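Local atomic coordinates of TSC1 N-terminal domain (Chaetomium thermophilum, PDB entry 7A0M), a protein that probably helps bring the TSC complex to lysosomal membranes by binding phosphoinositide lipids, and so takes part in the control of mTORC1. Residues I223-L236 against A248-D262. Numbering follows the deposited sequence.
Sequences ILQTPLFGNILQSL and ALIALVMLLPFFPGD
Phe-229, Ile-232 and Leu-236 of helix 228-238 pack on Ala-248, Leu-252 and Leu-255 of helix 242-255 in a buried, apolar helix-helix contact of the all-helical TSC1 N-terminal domain. The two helices are consecutive in the chain and form a helical hairpin. It is a splayed one: the axes of residues 228-236 and 248-255 come within 9.5 Å, with 136° between their N-to-C directions. The backbones are closest where Ile-232 faces the small Ala-248. Leu-252 is a knob in a hole made by Phe-229, Ile-232, Leu-233 and Leu-236. Its branches divide the work: Leu-252 CD1 meets Phe-229 CE1 at 3.6 Å, and Leu-252 CD2 meets Leu-236 CD1 at 3.7 Å. Further along, Leu-255 CD1 touches both Ile-232 CD1 and Ile-223 CD1.

Beyond the helix, Phe-259 extends the contact. Its edge points to the face of Phe-229 in an offset T-shaped pair, with centroids 5.4 Å apart and planes at 81°. Phe-259 already leaves the backbone toward residues 223-236, and with CG between the backbone N and the carbonyl carbon (chi1 42°) its ring reaches Ile-223, Leu-224 and Phe-229. Leu-224 lies over one face of this ring. Leu-224 CD1 also reaches Asp-262 CB at 3.5 Å, at the more exposed end. Ile-223 CG2 is 3.5 Å from Phe-259 CE1.

Phe-229 also makes an edge-to-face pair with Tyr-266. Ser-235 OG touches the apolar Ala-248 CB but hydrogen-bonds to Asp-239. Helix 199-214 packs on Ile-232 and Ala-248, helix 185-196 meets Ile-223 and Leu-228, and helix 402-410 packs against Pro-257 and Pro-260.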
loop_
_atom_site.group_PDB
_atom_site.type_symbol
_atom_site.label_atom_id
_atom_site.label_comp_id
_atom_site.label_asym_id
_atom_site.label_seq_id
_atom_site.Cartn_x
_atom_site.Cartn_y
_atom_site.Cartn_z
ATOM N N ILE B 223 -29.661 6.855 11.835
ATOM C CA ILE B 223 -29.058 6.498 13.113
ATOM C C ILE B 223 -28.321 7.674 13.739
ATOM O O ILE B 223 -28.071 7.676 14.949
ATOM C CB ILE B 223 -28.122 5.284 12.940
ATOM C CG1 ILE B 223 -27.815 4.647 14.298
ATOM C CG2 ILE B 223 -26.838 5.694 12.240
ATOM C CD1 ILE B 223 -26.908 3.446 14.218
ATOM N N LEU B 224 -27.957 8.680 12.945
ATOM C CA LEU B 224 -27.304 9.851 13.515
ATOM C C LEU B 224 -28.302 10.766 14.210
ATOM O O LEU B 224 -27.937 11.470 15.160
ATOM C CB LEU B 224 -26.548 10.614 12.429
ATOM C CG LEU B 224 -25.410 9.826 11.782
ATOM C CD1 LEU B 224 -24.634 10.709 10.832
ATOM C CD2 LEU B 224 -24.494 9.243 12.846
ATOM N N GLN B 225 -29.557 10.765 13.757
ATOM C CA GLN B 225 -30.638 11.488 14.416
ATOM C C GLN B 225 -31.287 10.675 15.530
ATOM O O GLN B 225 -32.456 10.906 15.866
ATOM C CB GLN B 225 -31.675 11.925 13.381
ATOM C CG GLN B 225 -31.124 12.929 12.380
ATOM C CD GLN B 225 -32.092 13.251 11.265
ATOM O OE1 GLN B 225 -33.305 13.104 11.413
ATOM N NE2 GLN B 225 -31.559 13.694 10.132
ATOM N N THR B 226 -30.552 9.728 16.106
ATOM C CA THR B 226 -31.005 8.868 17.188
ATOM C C THR B 226 -29.811 8.613 18.097
ATOM O O THR B 226 -28.662 8.642 17.637
ATOM C CB THR B 226 -31.584 7.536 16.670
ATOM O OG1 THR B 226 -32.501 7.005 17.632
ATOM C CG2 THR B 226 -30.495 6.502 16.446
ATOM N N PRO B 227 -30.043 8.397 19.397
ATOM C CA PRO B 227 -28.919 8.227 20.333
ATOM C C PRO B 227 -28.152 6.920 20.184
ATOM O O PRO B 227 -27.177 6.717 20.919
ATOM C CB PRO B 227 -29.598 8.304 21.709
ATOM C CG PRO B 227 -31.017 7.929 21.454
ATOM C CD PRO B 227 -31.338 8.464 20.096
ATOM N N LEU B 228 -28.545 6.029 19.271
ATOM C CA LEU B 228 -27.899 4.720 19.193
ATOM C C LEU B 228 -26.439 4.832 18.767
ATOM O O LEU B 228 -25.577 4.133 19.312
ATOM C CB LEU B 228 -28.668 3.806 18.241
ATOM C CG LEU B 228 -28.099 2.392 18.105
ATOM C CD1 LEU B 228 -27.990 1.733 19.469
ATOM C CD2 LEU B 228 -28.955 1.549 17.172
ATOM N N PHE B 229 -26.144 5.693 17.789
ATOM C CA PHE B 229 -24.780 5.798 17.273
ATOM C C PHE B 229 -23.798 6.205 18.366
ATOM O O PHE B 229 -22.723 5.608 18.502
ATOM C CB PHE B 229 -24.732 6.792 16.112
ATOM C CG PHE B 229 -23.419 6.809 15.385
ATOM C CD1 PHE B 229 -23.062 5.765 14.547
ATOM C CD2 PHE B 229 -22.540 7.867 15.541
ATOM C CE1 PHE B 229 -21.850 5.778 13.877
ATOM C CE2 PHE B 229 -21.330 7.887 14.875
ATOM C CZ PHE B 229 -20.984 6.842 14.042
ATOM N N GLY B 230 -24.147 7.227 19.151
ATOM C CA GLY B 230 -23.274 7.655 20.232
ATOM C C GLY B 230 -23.028 6.580 21.272
ATOM O O GLY B 230 -21.945 6.516 21.860
ATOM N N ASN B 231 -24.019 5.719 21.513
ATOM C CA ASN B 231 -23.852 4.658 22.498
ATOM C C ASN B 231 -23.032 3.497 21.952
ATOM O O ASN B 231 -22.396 2.774 22.730
ATOM C CB ASN B 231 -25.216 4.168 22.984
ATOM C CG ASN B 231 -25.853 5.121 23.977
ATOM O OD1 ASN B 231 -25.169 5.708 24.816
ATOM N ND2 ASN B 231 -27.167 5.283 23.885
ATOM N N ILE B 232 -23.045 3.289 20.634
ATOM C CA ILE B 232 -22.106 2.349 20.024
ATOM C C ILE B 232 -20.675 2.801 20.282
ATOM O O ILE B 232 -19.821 2.016 20.713
ATOM C CB ILE B 232 -22.386 2.210 18.517
ATOM C CG1 ILE B 232 -23.783 1.633 18.280
ATOM C CG2 ILE B 232 -21.324 1.338 17.858
ATOM C CD1 ILE B 232 -24.259 1.756 16.849
ATOM N N LEU B 233 -20.393 4.079 20.015
ATOM C CA LEU B 233 -19.066 4.623 20.282
ATOM C C LEU B 233 -18.754 4.606 21.774
ATOM O O LEU B 233 -17.603 4.400 22.175
ATOM C CB LEU B 233 -18.966 6.046 19.735
ATOM C CG LEU B 233 -19.289 6.224 18.249
ATOM C CD1 LEU B 233 -18.948 7.634 17.787
ATOM C CD2 LEU B 233 -18.565 5.190 17.399
ATOM N N GLN B 234 -19.769 4.829 22.612
ATOM C CA GLN B 234 -19.553 4.821 24.056
ATOM C C GLN B 234 -19.171 3.433 24.553
ATOM O O GLN B 234 -18.313 3.298 25.434
ATOM C CB GLN B 234 -20.805 5.334 24.767
ATOM C CG GLN B 234 -20.631 5.591 26.248
ATOM C CD GLN B 234 -21.555 6.679 26.755
ATOM O OE1 GLN B 234 -21.544 7.015 27.940
ATOM N NE2 GLN B 234 -22.338 7.262 25.852
ATOM N N SER B 235 -19.805 2.390 24.012
ATOM C CA SER B 235 -19.403 1.026 24.344
ATOM C C SER B 235 -17.972 0.752 23.898
ATOM O O SER B 235 -17.199 0.110 24.619
ATOM C CB SER B 235 -20.365 0.025 23.707
ATOM O OG SER B 235 -19.950 -1.309 23.952
ATOM N N LEU B 236 -17.604 1.231 22.707
ATOM C CA LEU B 236 -16.251 1.019 22.201
ATOM C C LEU B 236 -15.205 1.715 23.064
ATOM O O LEU B 236 -14.049 1.281 23.105
ATOM C CB LEU B 236 -16.161 1.508 20.756
ATOM C CG LEU B 236 -16.872 0.647 19.709
ATOM C CD1 LEU B 236 -17.147 1.451 18.451
ATOM C CD2 LEU B 236 -16.044 -0.584 19.380
ATOM N N ALA B 248 -19.748 -4.335 18.957
ATOM C CA ALA B 248 -19.946 -2.918 18.665
ATOM C C ALA B 248 -19.108 -2.474 17.473
ATOM O O ALA B 248 -19.555 -1.656 16.660
ATOM C CB ALA B 248 -19.612 -2.077 19.895
ATOM N N LEU B 249 -17.889 -3.004 17.350
ATOM C CA LEU B 249 -17.029 -2.611 16.240
ATOM C C LEU B 249 -17.569 -3.137 14.915
ATOM O O LEU B 249 -17.512 -2.439 13.897
ATOM C CB LEU B 249 -15.603 -3.107 16.479
ATOM C CG LEU B 249 -14.537 -2.482 15.577
ATOM C CD1 LEU B 249 -14.478 -0.977 15.797
ATOM C CD2 LEU B 249 -13.179 -3.117 15.830
ATOM N N ILE B 250 -18.097 -4.362 14.911
ATOM C CA ILE B 250 -18.696 -4.906 13.695
ATOM C C ILE B 250 -19.881 -4.053 13.265
ATOM O O ILE B 250 -20.047 -3.747 12.078
ATOM C CB ILE B 250 -19.104 -6.377 13.904
ATOM C CG1 ILE B 250 -17.863 -7.257 14.066
ATOM C CG2 ILE B 250 -19.956 -6.869 12.743
ATOM C CD1 ILE B 250 -18.178 -8.707 14.365
ATOM N N ALA B 251 -20.718 -3.648 14.223
ATOM C CA ALA B 251 -21.842 -2.775 13.900
ATOM C C ALA B 251 -21.361 -1.441 13.346
ATOM O O ALA B 251 -21.920 -0.929 12.369
ATOM C CB ALA B 251 -22.714 -2.561 15.137
ATOM N N LEU B 252 -20.322 -0.862 13.953
ATOM C CA LEU B 252 -19.800 0.414 13.473
ATOM C C LEU B 252 -19.245 0.291 12.058
ATOM O O LEU B 252 -19.487 1.159 11.213
ATOM C CB LEU B 252 -18.723 0.934 14.426
ATOM C CG LEU B 252 -18.088 2.274 14.043
ATOM C CD1 LEU B 252 -19.132 3.381 14.029
ATOM C CD2 LEU B 252 -16.944 2.624 14.983
ATOM N N VAL B 253 -18.497 -0.780 11.784
ATOM C CA VAL B 253 -17.914 -0.969 10.457
ATOM C C VAL B 253 -19.007 -1.114 9.402
ATOM O O VAL B 253 -18.861 -0.641 8.268
ATOM C CB VAL B 253 -16.957 -2.177 10.463
ATOM C CG1 VAL B 253 -16.519 -2.530 9.050
ATOM C CG2 VAL B 253 -15.742 -1.882 11.330
HETATM N N MSE B 254 -20.117 -1.754 9.756
HETATM C CA MSE B 254 -21.217 -1.936 8.815
HETATM C C MSE B 254 -21.988 -0.639 8.577
HETATM O O MSE B 254 -22.599 -0.450 7.528
HETATM C CB MSE B 254 -22.179 -3.020 9.316
HETATM C CG MSE B 254 -21.572 -4.413 9.411
HETATM SE SE MSE B 254 -22.808 -5.739 10.144
HETATM C CE MSE B 254 -24.047 -5.865 8.645
ATOM N N LEU B 255 -21.952 0.262 9.561
ATOM C CA LEU B 255 -22.794 1.452 9.505
ATOM C C LEU B 255 -22.132 2.589 8.736
ATOM O O LEU B 255 -22.811 3.329 8.013
ATOM C CB LEU B 255 -23.145 1.906 10.919
ATOM C CG LEU B 255 -24.215 1.117 11.674
ATOM C CD1 LEU B 255 -24.145 1.437 13.155
ATOM C CD2 LEU B 255 -25.589 1.439 11.123
ATOM N N LEU B 256 -20.817 2.745 8.890
ATOM C CA LEU B 256 -20.126 3.895 8.311
ATOM C C LEU B 256 -20.320 4.064 6.804
ATOM O O LEU B 256 -20.480 5.216 6.364
ATOM C CB LEU B 256 -18.633 3.821 8.657
ATOM C CG LEU B 256 -18.288 3.979 10.139
ATOM C CD1 LEU B 256 -16.786 3.883 10.349
ATOM C CD2 LEU B 256 -18.827 5.296 10.679
ATOM N N PRO B 257 -20.313 3.015 5.970
ATOM C CA PRO B 257 -20.518 3.240 4.526
ATOM C C PRO B 257 -21.876 3.828 4.165
ATOM O O PRO B 257 -22.059 4.234 3.010
ATOM C CB PRO B 257 -20.345 1.840 3.922
ATOM C CG PRO B 257 -19.513 1.106 4.906
ATOM C CD PRO B 257 -19.943 1.614 6.245
ATOM N N PHE B 258 -22.826 3.889 5.098
ATOM C CA PHE B 258 -24.135 4.463 4.817
ATOM C C PHE B 258 -24.220 5.955 5.122
ATOM O O PHE B 258 -25.199 6.595 4.726
ATOM C CB PHE B 258 -25.219 3.717 5.604
ATOM C CG PHE B 258 -25.510 2.342 5.077
ATOM C CD1 PHE B 258 -24.794 1.244 5.523
ATOM C CD2 PHE B 258 -26.501 2.148 4.128
ATOM C CE1 PHE B 258 -25.061 -0.023 5.035
ATOM C CE2 PHE B 258 -26.775 0.886 3.637
ATOM C CZ PHE B 258 -26.055 -0.202 4.091
ATOM N N PHE B 259 -23.229 6.521 5.809
ATOM C CA PHE B 259 -23.178 7.963 6.029
ATOM C C PHE B 259 -21.734 8.432 6.190
ATOM O O PHE B 259 -21.391 9.040 7.211
ATOM C CB PHE B 259 -24.013 8.352 7.256
ATOM C CG PHE B 259 -23.858 7.417 8.427
ATOM C CD1 PHE B 259 -24.655 6.288 8.541
ATOM C CD2 PHE B 259 -22.933 7.678 9.424
ATOM C CE1 PHE B 259 -24.517 5.432 9.616
ATOM C CE2 PHE B 259 -22.792 6.826 10.502
ATOM C CZ PHE B 259 -23.586 5.703 10.599
ATOM N N PRO B 260 -20.866 8.187 5.204
ATOM C CA PRO B 260 -19.443 8.508 5.396
ATOM C C PRO B 260 -19.151 9.998 5.449
ATOM O O PRO B 260 -18.180 10.402 6.099
ATOM C CB PRO B 260 -18.775 7.848 4.184
ATOM C CG PRO B 260 -19.829 7.891 3.135
ATOM C CD PRO B 260 -21.138 7.692 3.842
ATOM N N GLY B 261 -19.957 10.827 4.787
ATOM C CA GLY B 261 -19.733 12.261 4.794
ATOM C C GLY B 261 -20.217 12.990 6.027
ATOM O O GLY B 261 -19.973 14.194 6.153
ATOM N N ASP B 262 -20.897 12.295 6.936
ATOM C CA ASP B 262 -21.461 12.909 8.129
ATOM C C ASP B 262 -20.680 12.592 9.398
ATOM O O ASP B 262 -21.071 13.049 10.477
ATOM C CB ASP B 262 -22.917 12.470 8.301
ATOM C CG ASP B 262 -23.763 12.760 7.078
ATOM O OD1 ASP B 262 -23.737 13.910 6.593
ATOM O OD2 ASP B 262 -24.454 11.836 6.601
#